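Local structure of protection of telomeres protein poz1 (Schizosaccharomyces pombe, 5WE0) at residues L14-F18 with E30-V34; I19-H23 with I220-K224; F60-F65 with L95-A99; E109-M114 with Q226-C231. The protein binds telomeric DNA and negatively regulates telomerase and telomere length. One frame throughout, in Å; residues are numbered along the deposited sequence.

Contact 1: residues L14-F18 with E30-V34; sequences LETFF and ESSIV
Leu14 meets Val34 where helix 2-18 and helix 31-43, consecutive in this helical protein, come together as a helix-loop-helix unit. Its CD2 methyl comes within 4.2 Å of Val34 CA. The same methyl lies over one face of the Phe18 ring, displaced toward the rim, and the residue also packs on Cys37, Leu38 and Leu41 farther along the partner helix.

One turn on, Phe17 gives up more surface than any other residue here. With CG beside the backbone N (chi1 -76°), its ring is carried toward the second helix and fits against Glu30 and Ile33. The Ile33 side chain crosses it at about a right angle, its CG2 methyl 3.7 Å from Phe17 CZ. Glu30 comes instead to the ring edge, with OE1 3.8 Å from Phe17 CD2 and the carboxylate turned 63° from the ring plane. The weakly positive C-H edge probably tolerates that charge better than a ring face would. Nearer the backbone, Phe17 CB touches Val34 CG2 at 4.1 Å. A water donates to Phe17 O at 2.9 Å; its apparent link to Glu30 OE1 is too short to be trusted.

Phe18, itself buried, meets Tyr24 edge-to-face, and its ring also meets, at a small angle between planes, an aromatic side chain of another protein's chain. Toward helix 31-43 it presents an edge. Val34 CG1, standing anti to its own backbone N (chi1 161°), reaches that edge near the ring plane, 3.9 Å from Phe18 CE1.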
loop_
_atom_site.group_PDB
_atom_site.type_symbol
_atom_site.label_atom_id
_atom_site.label_comp_id
_atom_site.label_asym_id
_atom_site.label_seq_id
_atom_site.Cartn_x
_atom_site.Cartn_y
_atom_site.Cartn_z
ATOM N N LEU A 14 12.498 3.644 -14.532
ATOM C CA LEU A 14 11.738 2.803 -13.599
ATOM C C LEU A 14 10.332 2.519 -14.122
ATOM O O LEU A 14 9.804 1.410 -13.940
ATOM C CB LEU A 14 11.687 3.441 -12.210
ATOM C CG LEU A 14 12.870 3.101 -11.291
ATOM C CD1 LEU A 14 12.663 3.727 -9.914
ATOM C CD2 LEU A 14 13.098 1.592 -11.173
ATOM N N GLU A 15 9.718 3.512 -14.796
ATOM C CA GLU A 15 8.389 3.332 -15.374
ATOM C C GLU A 15 8.322 2.104 -16.262
ATOM O O GLU A 15 7.359 1.326 -16.193
ATOM C CB GLU A 15 8.016 4.538 -16.227
ATOM C CG GLU A 15 7.564 5.753 -15.495
ATOM C CD GLU A 15 6.636 6.613 -16.349
ATOM O OE1 GLU A 15 5.959 6.046 -17.241
ATOM O OE2 GLU A 15 6.575 7.841 -16.121
ATOM N N THR A 16 9.337 1.913 -17.111
ATOM C CA THR A 16 9.329 0.767 -18.011
ATOM C C THR A 16 9.556 -0.534 -17.273
ATOM O O THR A 16 9.296 -1.604 -17.836
ATOM C CB THR A 16 10.364 0.940 -19.135
ATOM O OG1 THR A 16 11.657 0.495 -18.691
ATOM C CG2 THR A 16 10.427 2.405 -19.611
ATOM N N PHE A 17 10.092 -0.486 -16.054
ATOM C CA PHE A 17 10.174 -1.712 -15.275
ATOM C C PHE A 17 8.953 -1.890 -14.376
ATOM O O PHE A 17 8.548 -3.028 -14.098
ATOM C CB PHE A 17 11.448 -1.736 -14.405
ATOM C CG PHE A 17 12.716 -2.030 -15.174
ATOM C CD1 PHE A 17 13.427 -1.009 -15.779
ATOM C CD2 PHE A 17 13.169 -3.330 -15.322
ATOM C CE1 PHE A 17 14.593 -1.269 -16.504
ATOM C CE2 PHE A 17 14.331 -3.600 -16.053
ATOM C CZ PHE A 17 15.041 -2.564 -16.639
ATOM N N PHE A 18 8.355 -0.796 -13.919
ATOM C CA PHE A 18 7.357 -0.904 -12.854
ATOM C C PHE A 18 5.931 -1.059 -13.366
ATOM O O PHE A 18 5.152 -1.825 -12.789
ATOM C CB PHE A 18 7.430 0.319 -11.926
ATOM C CG PHE A 18 8.494 0.208 -10.873
ATOM C CD1 PHE A 18 9.291 -0.937 -10.797
ATOM C CD2 PHE A 18 8.686 1.231 -9.942
ATOM C CE1 PHE A 18 10.283 -1.057 -9.819
ATOM C CE2 PHE A 18 9.672 1.116 -8.950
ATOM C CZ PHE A 18 10.469 -0.029 -8.889
ATOM N N GLU A 30 16.120 -8.330 -12.779
ATOM C CA GLU A 30 15.965 -6.878 -12.817
ATOM C C GLU A 30 16.434 -6.209 -11.536
ATOM O O GLU A 30 16.442 -4.975 -11.460
ATOM C CB GLU A 30 14.507 -6.501 -13.076
ATOM C CG GLU A 30 13.924 -7.167 -14.307
ATOM C CD GLU A 30 12.400 -7.094 -14.356
ATOM O OE1 GLU A 30 11.794 -6.343 -13.550
ATOM O OE2 GLU A 30 11.807 -7.829 -15.177
ATOM N N SER A 31 16.807 -7.005 -10.538
ATOM C CA SER A 31 17.089 -6.491 -9.202
ATOM C C SER A 31 18.193 -5.432 -9.200
ATOM O O SER A 31 18.076 -4.408 -8.518
ATOM C CB SER A 31 17.444 -7.658 -8.285
ATOM O OG SER A 31 17.909 -7.159 -7.063
ATOM N N SER A 32 19.272 -5.651 -9.947
ATOM C CA SER A 32 20.387 -4.707 -9.887
ATOM C C SER A 32 20.018 -3.354 -10.492
ATOM O O SER A 32 20.317 -2.305 -9.904
ATOM C CB SER A 32 21.616 -5.308 -10.581
ATOM O OG SER A 32 21.610 -5.027 -11.977
ATOM N N ILE A 33 19.347 -3.343 -11.648
ATOM C CA ILE A 33 18.987 -2.061 -12.269
ATOM C C ILE A 33 17.925 -1.336 -11.434
ATOM O O ILE A 33 18.060 -0.144 -11.125
ATOM C CB ILE A 33 18.545 -2.285 -13.733
ATOM C CG1 ILE A 33 18.254 -0.970 -14.473
ATOM C CG2 ILE A 33 17.365 -3.248 -13.838
ATOM C CD1 ILE A 33 19.443 -0.055 -14.648
ATOM N N VAL A 34 16.882 -2.055 -11.004
ATOM C CA VAL A 34 15.831 -1.436 -10.187
ATOM C C VAL A 34 16.418 -0.848 -8.905
ATOM O O VAL A 34 16.167 0.317 -8.561
ATOM C CB VAL A 34 14.707 -2.456 -9.899
ATOM C CG1 VAL A 34 13.849 -2.026 -8.707
ATOM C CG2 VAL A 34 13.832 -2.669 -11.158
HETATM O O HOH W 1 9.483 -5.724 -13.866
#

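Contact 2: residues I19-H23 with I220-K224; sequences IKENH and IQCTK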
loop_
_atom_site.group_PDB
_atom_site.type_symbol
_atom_site.label_atom_id
_atom_site.label_comp_id
_atom_site.label_asym_id
_atom_site.label_seq_id
_atom_site.Cartn_x
_atom_site.Cartn_y
_atom_site.Cartn_z
ATOM N N ILE A 19 5.570 -0.358 -14.437
ATOM C CA ILE A 19 4.182 -0.329 -14.884
ATOM C C ILE A 19 3.841 -1.654 -15.552
ATOM O O ILE A 19 4.513 -2.089 -16.493
ATOM C CB ILE A 19 3.931 0.872 -15.807
ATOM C CG1 ILE A 19 4.126 2.160 -15.003
ATOM C CG2 ILE A 19 2.530 0.824 -16.369
ATOM C CD1 ILE A 19 3.771 3.428 -15.731
ATOM N N LYS A 20 2.808 -2.314 -15.044
ATOM C CA LYS A 20 2.373 -3.619 -15.507
ATOM C C LYS A 20 0.888 -3.597 -15.837
ATOM O O LYS A 20 0.117 -2.804 -15.280
ATOM C CB LYS A 20 2.631 -4.681 -14.439
ATOM C CG LYS A 20 4.091 -4.895 -14.057
ATOM C CD LYS A 20 4.851 -5.580 -15.190
ATOM C CE LYS A 20 6.257 -5.986 -14.730
ATOM N NZ LYS A 20 7.067 -6.643 -15.806
ATOM N N GLU A 21 0.502 -4.460 -16.782
ATOM C CA GLU A 21 -0.915 -4.749 -16.994
ATOM C C GLU A 21 -1.526 -5.364 -15.741
ATOM O O GLU A 21 -2.612 -4.966 -15.290
ATOM C CB GLU A 21 -1.084 -5.693 -18.189
ATOM C CG GLU A 21 -2.523 -6.170 -18.373
ATOM C CD GLU A 21 -2.727 -7.027 -19.613
ATOM O OE1 GLU A 21 -1.801 -7.784 -19.983
ATOM O OE2 GLU A 21 -3.827 -6.953 -20.204
ATOM N N ASN A 22 -0.847 -6.364 -15.185
ATOM C CA ASN A 22 -1.204 -6.918 -13.890
ATOM C C ASN A 22 -0.295 -6.304 -12.833
ATOM O O ASN A 22 0.000 -5.106 -12.900
ATOM C CB ASN A 22 -1.128 -8.446 -13.910
ATOM C CG ASN A 22 -1.980 -9.052 -15.006
ATOM O OD1 ASN A 22 -3.198 -8.847 -15.051
ATOM N ND2 ASN A 22 -1.338 -9.765 -15.928
ATOM N N HIS A 23 0.145 -7.082 -11.852
ATOM C CA HIS A 23 0.862 -6.521 -10.714
ATOM C C HIS A 23 2.367 -6.710 -10.852
ATOM O O HIS A 23 2.842 -7.763 -11.294
ATOM C CB HIS A 23 0.372 -7.147 -9.408
ATOM C CG HIS A 23 -1.076 -6.912 -9.137
ATOM N ND1 HIS A 23 -1.639 -5.652 -9.139
ATOM C CD2 HIS A 23 -2.084 -7.777 -8.870
ATOM C CE1 HIS A 23 -2.928 -5.750 -8.863
ATOM N NE2 HIS A 23 -3.226 -7.027 -8.693
ATOM N N ILE A 220 -6.222 -1.897 -6.772
ATOM C CA ILE A 220 -5.132 -1.390 -7.603
ATOM C C ILE A 220 -5.523 -1.430 -9.074
ATOM O O ILE A 220 -5.243 -0.497 -9.827
ATOM C CB ILE A 220 -3.841 -2.187 -7.322
ATOM C CG1 ILE A 220 -3.336 -1.910 -5.881
ATOM C CG2 ILE A 220 -2.758 -1.846 -8.367
ATOM C CD1 ILE A 220 -2.916 -0.430 -5.617
ATOM N N GLN A 221 -6.166 -2.519 -9.509
ATOM C CA GLN A 221 -6.549 -2.659 -10.913
ATOM C C GLN A 221 -7.655 -1.671 -11.285
ATOM O O GLN A 221 -7.647 -1.093 -12.382
ATOM C CB GLN A 221 -6.994 -4.105 -11.185
ATOM C CG GLN A 221 -5.850 -5.159 -11.108
ATOM C CD GLN A 221 -4.657 -4.839 -12.043
ATOM O OE1 GLN A 221 -3.623 -4.309 -11.605
ATOM N NE2 GLN A 221 -4.807 -5.161 -13.332
ATOM N N CYS A 222 -8.626 -1.490 -10.385
ATOM C CA CYS A 222 -9.674 -0.498 -10.572
ATOM C C CYS A 222 -9.079 0.893 -10.718
ATOM O O CYS A 222 -9.407 1.632 -11.659
ATOM C CB CYS A 222 -10.632 -0.541 -9.379
ATOM S SG CYS A 222 -12.100 0.538 -9.521
ATOM N N THR A 223 -8.148 1.234 -9.827
ATOM C CA THR A 223 -7.499 2.541 -9.867
ATOM C C THR A 223 -6.718 2.734 -11.162
ATOM O O THR A 223 -6.833 3.782 -11.804
ATOM C CB THR A 223 -6.561 2.687 -8.664
ATOM O OG1 THR A 223 -7.320 2.608 -7.454
ATOM C CG2 THR A 223 -5.852 4.016 -8.687
ATOM N N LYS A 224 -5.941 1.714 -11.572
ATOM C CA LYS A 224 -5.178 1.779 -12.821
ATOM C C LYS A 224 -6.091 2.037 -14.005
ATOM O O LYS A 224 -5.782 2.860 -14.874
ATOM C CB LYS A 224 -4.425 0.471 -13.070
ATOM C CG LYS A 224 -3.141 0.234 -12.296
ATOM C CD LYS A 224 -2.463 -1.036 -12.861
ATOM C CE LYS A 224 -1.348 -1.524 -11.968
ATOM N NZ LYS A 224 -1.022 -2.957 -12.186
#
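Gln221 donates from NE2 to Glu21 O at 2.9 Å, a nearly straight bond (169° at the hydrogen) that lies in the carbonyl plane of Glu21 and almost in the amide plane of the glutamine. A bend at chi2 (-55°) brings the amide round to this backbone oxygen, which also accepts from Gln237. The other end of the amide is used as well: Lys224 NZ donates to Gln221 OE1 at 3.0 Å, in the carbonyl plane. Lys224 reaches across with an extended chain, and its ammonium makes a salt bridge to Glu62 on helix 54-64 and a weak bond of 3.3 Å from NZ to Lys20 O. Its very close approach to Asn22 O has poor geometry and is doubtful as a bond. A leucine in place of Gln221 has neither donor nor acceptor, and would probably leave Glu21 O without this bond and the Lys224 ammonium freer to shift.

Outward from this network, His23 lies beside the amide, with CE1 3.2 Å from Gln221 OE1 and the ring turned 80° from the amide plane. Its two nitrogens have partners outside the segments, ND1 at Glu62 and NE2 at Ser217, which fix the rotation of the ring. The ring edge then meets aliphatic carbon, CE1 lying 3.9 Å from Ile220 CG2. The loop that follows helix 2-18 is thereby fastened to the middle of helix 209-230, with helix 54-64 packed against Ile220 and helix 238-241 touching Glu21.

Contact 3: residues F60-F65 with L95-A99; sequences FIEYCF and LISNA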
loop_
_atom_site.group_PDB
_atom_site.type_symbol
_atom_site.label_atom_id
_atom_site.label_comp_id
_atom_site.label_asym_id
_atom_site.label_seq_id
_atom_site.Cartn_x
_atom_site.Cartn_y
_atom_site.Cartn_z
ATOM N N PHE A 60 5.095 -0.014 -5.293
ATOM C CA PHE A 60 5.434 -0.335 -3.912
ATOM C C PHE A 60 4.350 -1.185 -3.275
ATOM O O PHE A 60 4.638 -2.208 -2.651
ATOM C CB PHE A 60 5.643 0.922 -3.073
ATOM C CG PHE A 60 5.823 0.595 -1.627
ATOM C CD1 PHE A 60 7.034 0.096 -1.167
ATOM C CD2 PHE A 60 4.750 0.672 -0.741
ATOM C CE1 PHE A 60 7.185 -0.256 0.162
ATOM C CE2 PHE A 60 4.898 0.312 0.579
ATOM C CZ PHE A 60 6.111 -0.154 1.031
ATOM N N ILE A 61 3.092 -0.782 -3.439
ATOM C CA ILE A 61 1.982 -1.526 -2.844
ATOM C C ILE A 61 1.914 -2.940 -3.416
ATOM O O ILE A 61 1.718 -3.913 -2.679
ATOM C CB ILE A 61 0.654 -0.762 -3.063
ATOM C CG1 ILE A 61 0.657 0.534 -2.259
ATOM C CG2 ILE A 61 -0.545 -1.652 -2.731
ATOM C CD1 ILE A 61 0.888 0.324 -0.744
ATOM N N GLU A 62 2.054 -3.072 -4.743
ATOM C CA GLU A 62 2.050 -4.400 -5.352
ATOM C C GLU A 62 3.206 -5.257 -4.823
ATOM O O GLU A 62 3.045 -6.462 -4.601
ATOM C CB GLU A 62 2.130 -4.262 -6.871
ATOM C CG GLU A 62 0.897 -3.565 -7.486
ATOM C CD GLU A 62 1.046 -3.338 -8.977
ATOM O OE1 GLU A 62 2.201 -3.130 -9.433
ATOM O OE2 GLU A 62 0.004 -3.360 -9.694
ATOM N N TYR A 63 4.387 -4.659 -4.640
ATOM C CA TYR A 63 5.548 -5.411 -4.168
ATOM C C TYR A 63 5.411 -5.739 -2.684
ATOM O O TYR A 63 5.503 -6.902 -2.282
ATOM C CB TYR A 63 6.822 -4.595 -4.436
ATOM C CG TYR A 63 8.143 -5.281 -4.073
ATOM C CD1 TYR A 63 8.413 -6.587 -4.475
ATOM C CD2 TYR A 63 9.124 -4.609 -3.343
ATOM C CE1 TYR A 63 9.619 -7.207 -4.141
ATOM C CE2 TYR A 63 10.327 -5.219 -3.016
ATOM C CZ TYR A 63 10.565 -6.510 -3.421
ATOM O OH TYR A 63 11.746 -7.111 -3.104
ATOM N N CYS A 64 5.084 -4.726 -1.876
ATOM C CA CYS A 64 4.958 -4.886 -0.428
ATOM C C CYS A 64 3.976 -5.993 -0.044
ATOM O O CYS A 64 4.249 -6.797 0.857
ATOM C CB CYS A 64 4.518 -3.556 0.173
ATOM S SG CYS A 64 4.281 -3.598 1.936
ATOM N N PHE A 65 2.802 -6.021 -0.668
ATOM C CA PHE A 65 1.790 -7.009 -0.326
ATOM C C PHE A 65 1.792 -8.184 -1.288
ATOM O O PHE A 65 0.906 -9.042 -1.203
ATOM C CB PHE A 65 0.396 -6.358 -0.252
ATOM C CG PHE A 65 0.284 -5.367 0.863
ATOM C CD1 PHE A 65 0.185 -5.796 2.175
ATOM C CD2 PHE A 65 0.350 -4.010 0.607
ATOM C CE1 PHE A 65 0.134 -4.888 3.214
ATOM C CE2 PHE A 65 0.280 -3.096 1.641
ATOM C CZ PHE A 65 0.182 -3.537 2.947
ATOM N N LEU A 95 7.148 -0.014 8.262
ATOM C CA LEU A 95 6.892 -0.291 6.852
ATOM C C LEU A 95 5.403 -0.213 6.535
ATOM O O LEU A 95 5.001 0.423 5.553
ATOM C CB LEU A 95 7.449 -1.669 6.479
ATOM C CG LEU A 95 7.084 -2.255 5.110
ATOM C CD1 LEU A 95 7.738 -1.477 3.973
ATOM C CD2 LEU A 95 7.428 -3.747 5.019
ATOM N N ILE A 96 4.567 -0.875 7.346
ATOM C CA ILE A 96 3.135 -0.916 7.060
ATOM C C ILE A 96 2.514 0.472 7.213
ATOM O O ILE A 96 1.610 0.850 6.467
ATOM C CB ILE A 96 2.439 -1.948 7.967
ATOM C CG1 ILE A 96 2.948 -3.374 7.678
ATOM C CG2 ILE A 96 0.922 -1.855 7.782
ATOM C CD1 ILE A 96 2.812 -3.814 6.192
ATOM N N SER A 97 2.994 1.256 8.158
ATOM C CA SER A 97 2.519 2.627 8.280
ATOM C C SER A 97 2.851 3.436 7.024
ATOM O O SER A 97 2.020 4.222 6.548
ATOM C CB SER A 97 3.128 3.252 9.538
ATOM O OG SER A 97 2.468 4.433 9.902
ATOM N N ASN A 98 4.067 3.264 6.478
ATOM C CA ASN A 98 4.427 3.936 5.231
ATOM C C ASN A 98 3.573 3.443 4.073
ATOM O O ASN A 98 3.125 4.239 3.236
ATOM C CB ASN A 98 5.902 3.720 4.912
ATOM C CG ASN A 98 6.827 4.440 5.891
ATOM O OD1 ASN A 98 6.402 5.309 6.641
ATOM N ND2 ASN A 98 8.100 4.066 5.884
ATOM N N ALA A 99 3.332 2.130 4.017
ATOM C CA ALA A 99 2.491 1.579 2.966
ATOM C C ALA A 99 1.086 2.180 3.008
ATOM O O ALA A 99 0.482 2.421 1.957
ATOM C CB ALA A 99 2.437 0.057 3.091
#
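Ala99 turns its single methyl into a cluster formed by Phe60, Ile61, Cys64 and Phe65, and has more surface covered than any other residue of the pair. Phe60 comes closest, with CE2 3.5 Å from Ala99 CB. From another part of the same rim CZ meets Leu95 CD1 at 3.6 Å, one helical turn earlier. Both methyls lie at the edge, in the plane of the ring, so Phe60 enters this helix edge-on. Its chi1 of 173° sets CG opposite the backbone N and points the ring at helix 93-115; Cys64 CB lies over one face, and Arg102 makes a cation-pi contact with the ring.

The two helices, 54-64 and 93-115, run roughly antiparallel, with 144° between the directions of the short segments and axes 11.2 Å apart: buried helix-helix packing at the centre of a helical domain, with apolar side chains carrying nearly all of it. The small side chain of the alanine probably lets the rings opposite come this close. Ile61 CD1 approaches not only the methyl but also Ala99 O, at 3.4 Å.

Leu95 uses its two branches separately, for while CD1 meets Phe60, CD2 lies 4.4 Å from Cys64 SG. On the flank, Phe65 CE1 touches Ile96 CD1 at 4.1 Å, and its ring, with Cys64 SG over one face, packs further on Trp209, Leu216 and Ile148. Phe60 and Cys64 also touch apolar side chains of another protein's chain.

Contact 4: residues E109-M114 with Q226-C231; sequences ERQNCM and QLEVFC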
loop_
_atom_site.group_PDB
_atom_site.type_symbol
_atom_site.label_atom_id
_atom_site.label_comp_id
_atom_site.label_asym_id
_atom_site.label_seq_id
_atom_site.Cartn_x
_atom_site.Cartn_y
_atom_site.Cartn_z
ATOM N N GLU A 109 -5.041 10.746 -5.224
ATOM C CA GLU A 109 -4.835 11.027 -6.645
ATOM C C GLU A 109 -5.945 10.437 -7.516
ATOM O O GLU A 109 -6.364 11.058 -8.502
ATOM C CB GLU A 109 -3.477 10.488 -7.085
ATOM C CG GLU A 109 -3.078 10.848 -8.512
ATOM C CD GLU A 109 -1.672 11.412 -8.596
ATOM O OE1 GLU A 109 -1.149 11.891 -7.557
ATOM O OE2 GLU A 109 -1.080 11.345 -9.700
ATOM N N ARG A 110 -6.394 9.211 -7.215
ATOM C CA ARG A 110 -7.523 8.660 -7.963
ATOM C C ARG A 110 -8.750 9.559 -7.823
ATOM O O ARG A 110 -9.447 9.837 -8.808
ATOM C CB ARG A 110 -7.855 7.257 -7.483
ATOM C CG ARG A 110 -8.911 6.566 -8.298
ATOM C CD ARG A 110 -9.546 5.450 -7.500
ATOM N NE ARG A 110 -10.218 5.997 -6.323
ATOM C CZ ARG A 110 -11.397 6.623 -6.355
ATOM N NH1 ARG A 110 -12.041 6.783 -7.502
ATOM N NH2 ARG A 110 -11.928 7.102 -5.235
ATOM N N GLN A 111 -9.033 10.017 -6.600
ATOM C CA GLN A 111 -10.190 10.880 -6.381
ATOM C C GLN A 111 -10.106 12.157 -7.215
ATOM O O GLN A 111 -11.107 12.583 -7.795
ATOM C CB GLN A 111 -10.348 11.202 -4.909
ATOM C CG GLN A 111 -10.962 10.063 -4.125
ATOM C CD GLN A 111 -11.221 10.429 -2.672
ATOM O OE1 GLN A 111 -11.320 11.609 -2.324
ATOM N NE2 GLN A 111 -11.310 9.422 -1.817
ATOM N N ASN A 112 -8.938 12.814 -7.242
ATOM C CA ASN A 112 -8.799 14.007 -8.082
ATOM C C ASN A 112 -9.032 13.700 -9.551
ATOM O O ASN A 112 -9.709 14.462 -10.245
ATOM C CB ASN A 112 -7.438 14.665 -7.914
ATOM C CG ASN A 112 -7.413 15.635 -6.771
ATOM O OD1 ASN A 112 -8.026 15.409 -5.727
ATOM N ND2 ASN A 112 -6.763 16.778 -6.993
ATOM N N CYS A 113 -8.478 12.595 -10.049
ATOM C CA CYS A 113 -8.750 12.221 -11.429
ATOM C C CYS A 113 -10.246 12.167 -11.719
ATOM O O CYS A 113 -10.695 12.643 -12.764
ATOM C CB CYS A 113 -8.095 10.878 -11.749
ATOM S SG CYS A 113 -8.378 10.335 -13.440
ATOM N N MET A 114 -11.032 11.568 -10.826
ATOM C CA MET A 114 -12.449 11.425 -11.132
ATOM C C MET A 114 -13.163 12.774 -11.146
ATOM O O MET A 114 -14.133 12.957 -11.895
ATOM C CB MET A 114 -13.097 10.453 -10.150
ATOM C CG MET A 114 -12.666 9.019 -10.440
ATOM S SD MET A 114 -12.909 8.420 -12.131
ATOM C CE MET A 114 -14.310 7.296 -11.904
ATOM N N GLN A 226 -9.215 3.410 -14.084
ATOM C CA GLN A 226 -9.790 4.764 -14.059
ATOM C C GLN A 226 -8.779 5.817 -14.483
ATOM O O GLN A 226 -9.124 6.784 -15.176
ATOM C CB GLN A 226 -10.290 5.159 -12.661
ATOM C CG GLN A 226 -11.226 4.208 -12.024
ATOM C CD GLN A 226 -11.614 4.578 -10.574
ATOM O OE1 GLN A 226 -11.537 5.730 -10.134
ATOM N NE2 GLN A 226 -11.986 3.573 -9.828
ATOM N N LEU A 227 -7.555 5.707 -13.989
ATOM C CA LEU A 227 -6.547 6.707 -14.319
ATOM C C LEU A 227 -6.246 6.717 -15.812
ATOM O O LEU A 227 -6.102 7.785 -16.408
ATOM C CB LEU A 227 -5.278 6.437 -13.515
ATOM C CG LEU A 227 -5.405 6.668 -12.006
ATOM C CD1 LEU A 227 -4.135 6.220 -11.322
ATOM C CD2 LEU A 227 -5.678 8.132 -11.673
ATOM N N GLU A 228 -6.201 5.540 -16.444
ATOM C CA GLU A 228 -5.894 5.480 -17.870
ATOM C C GLU A 228 -7.072 5.980 -18.698
ATOM O O GLU A 228 -6.908 6.822 -19.588
ATOM C CB GLU A 228 -5.521 4.056 -18.281
ATOM C CG GLU A 228 -5.289 3.899 -19.792
ATOM C CD GLU A 228 -4.570 2.605 -20.165
ATOM O OE1 GLU A 228 -3.655 2.169 -19.422
ATOM O OE2 GLU A 228 -4.947 1.999 -21.189
ATOM N N VAL A 229 -8.275 5.511 -18.369
ATOM C CA VAL A 229 -9.459 5.818 -19.159
ATOM C C VAL A 229 -9.828 7.296 -19.015
ATOM O O VAL A 229 -10.087 7.978 -20.007
ATOM C CB VAL A 229 -10.614 4.886 -18.749
ATOM C CG1 VAL A 229 -11.919 5.310 -19.390
ATOM C CG2 VAL A 229 -10.288 3.441 -19.107
ATOM N N PHE A 230 -9.807 7.831 -17.787
ATOM C CA PHE A 230 -10.314 9.182 -17.544
ATOM C C PHE A 230 -9.255 10.276 -17.486
ATOM O O PHE A 230 -9.594 11.447 -17.685
ATOM C CB PHE A 230 -11.115 9.213 -16.232
ATOM C CG PHE A 230 -12.377 8.416 -16.297
ATOM C CD1 PHE A 230 -13.468 8.886 -17.020
ATOM C CD2 PHE A 230 -12.468 7.184 -15.673
ATOM C CE1 PHE A 230 -14.630 8.148 -17.097
ATOM C CE2 PHE A 230 -13.631 6.438 -15.744
ATOM C CZ PHE A 230 -14.712 6.921 -16.459
ATOM N N CYS A 231 -8.009 9.960 -17.167
ATOM C CA CYS A 231 -6.917 10.928 -17.215
ATOM C C CYS A 231 -5.813 10.462 -18.168
ATOM O O CYS A 231 -5.953 9.463 -18.884
ATOM C CB CYS A 231 -6.433 11.224 -15.791
ATOM S SG CYS A 231 -7.799 11.885 -14.710
#
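The Arg110 guanidinium meets Gln226 at its edge. NH1 donates to OE1 at 2.9 Å with an angle of 160° at the hydrogen, on a lone pair of the amide oxygen and within the guanidinium plane, while the amide itself is turned steeply against that plane. The Phe230 ring has Val229 CG1 over the centre of one face and Gln226 CA at its edge. Met114 approaches this ring obliquely in a Met-aromatic contact, with SD 4.4 Å from the ring centroid and 3.8 Å from Phe230 CD2. Bends at chi2 and chi3 fold the methionine back, bringing SD and CE to the ring; CG, placed by chi1, passes 3.5 Å from Gln226 OE1.

Arg110 has further partners: NH2 forms a salt bridge with Glu107, and NH1 also donates to Asn134. A leucine in its place would probably leave the buried Gln226 OE1 without this donor and Glu107 without its cationic mate.

Alongside these groups runs the covalent link, Cys113 SG to Cys231 SG at 2.1 Å, with a chi3 of 119°, wider than the right angle disulfides usually favour. Leu227 covers it from one side, its CD2 3.7 Å from Cys113 CB. The disulfide ties helix 93-115 to the residue just past the end of helix 209-230; the two short helical segments run nearly parallel (24°) with axes 9.8 Å apart. Because the link is covalent, parting the helices here would require reduction as well as loss of packing, and in a nuclear and cytoplasmic protein its presence may depend on redox conditions.

In the fold
Contact 3 is the fully buried one, its centre about 5 Å from that of the chain, and it is wholly apolar. Contact 4 is buried too but lies farther out, its centre about 17 Å from that of the chain, where a disulfide and a polar pair replace plain hydrocarbon. Contacts 1 and 2 are only partly buried: the first is mostly aromatic and aliphatic, the second a polar network round Gln221 and Lys224 that reaches loop carbonyls. Helix 209-230 serves contacts 2 and 4, and helix 93-115 serves contacts 3 and 4. Glu62, within segment 60-65, carries a charge that contact 2 uses, joining the two sites, while contacts 1 and 2 adjoin only through the chain.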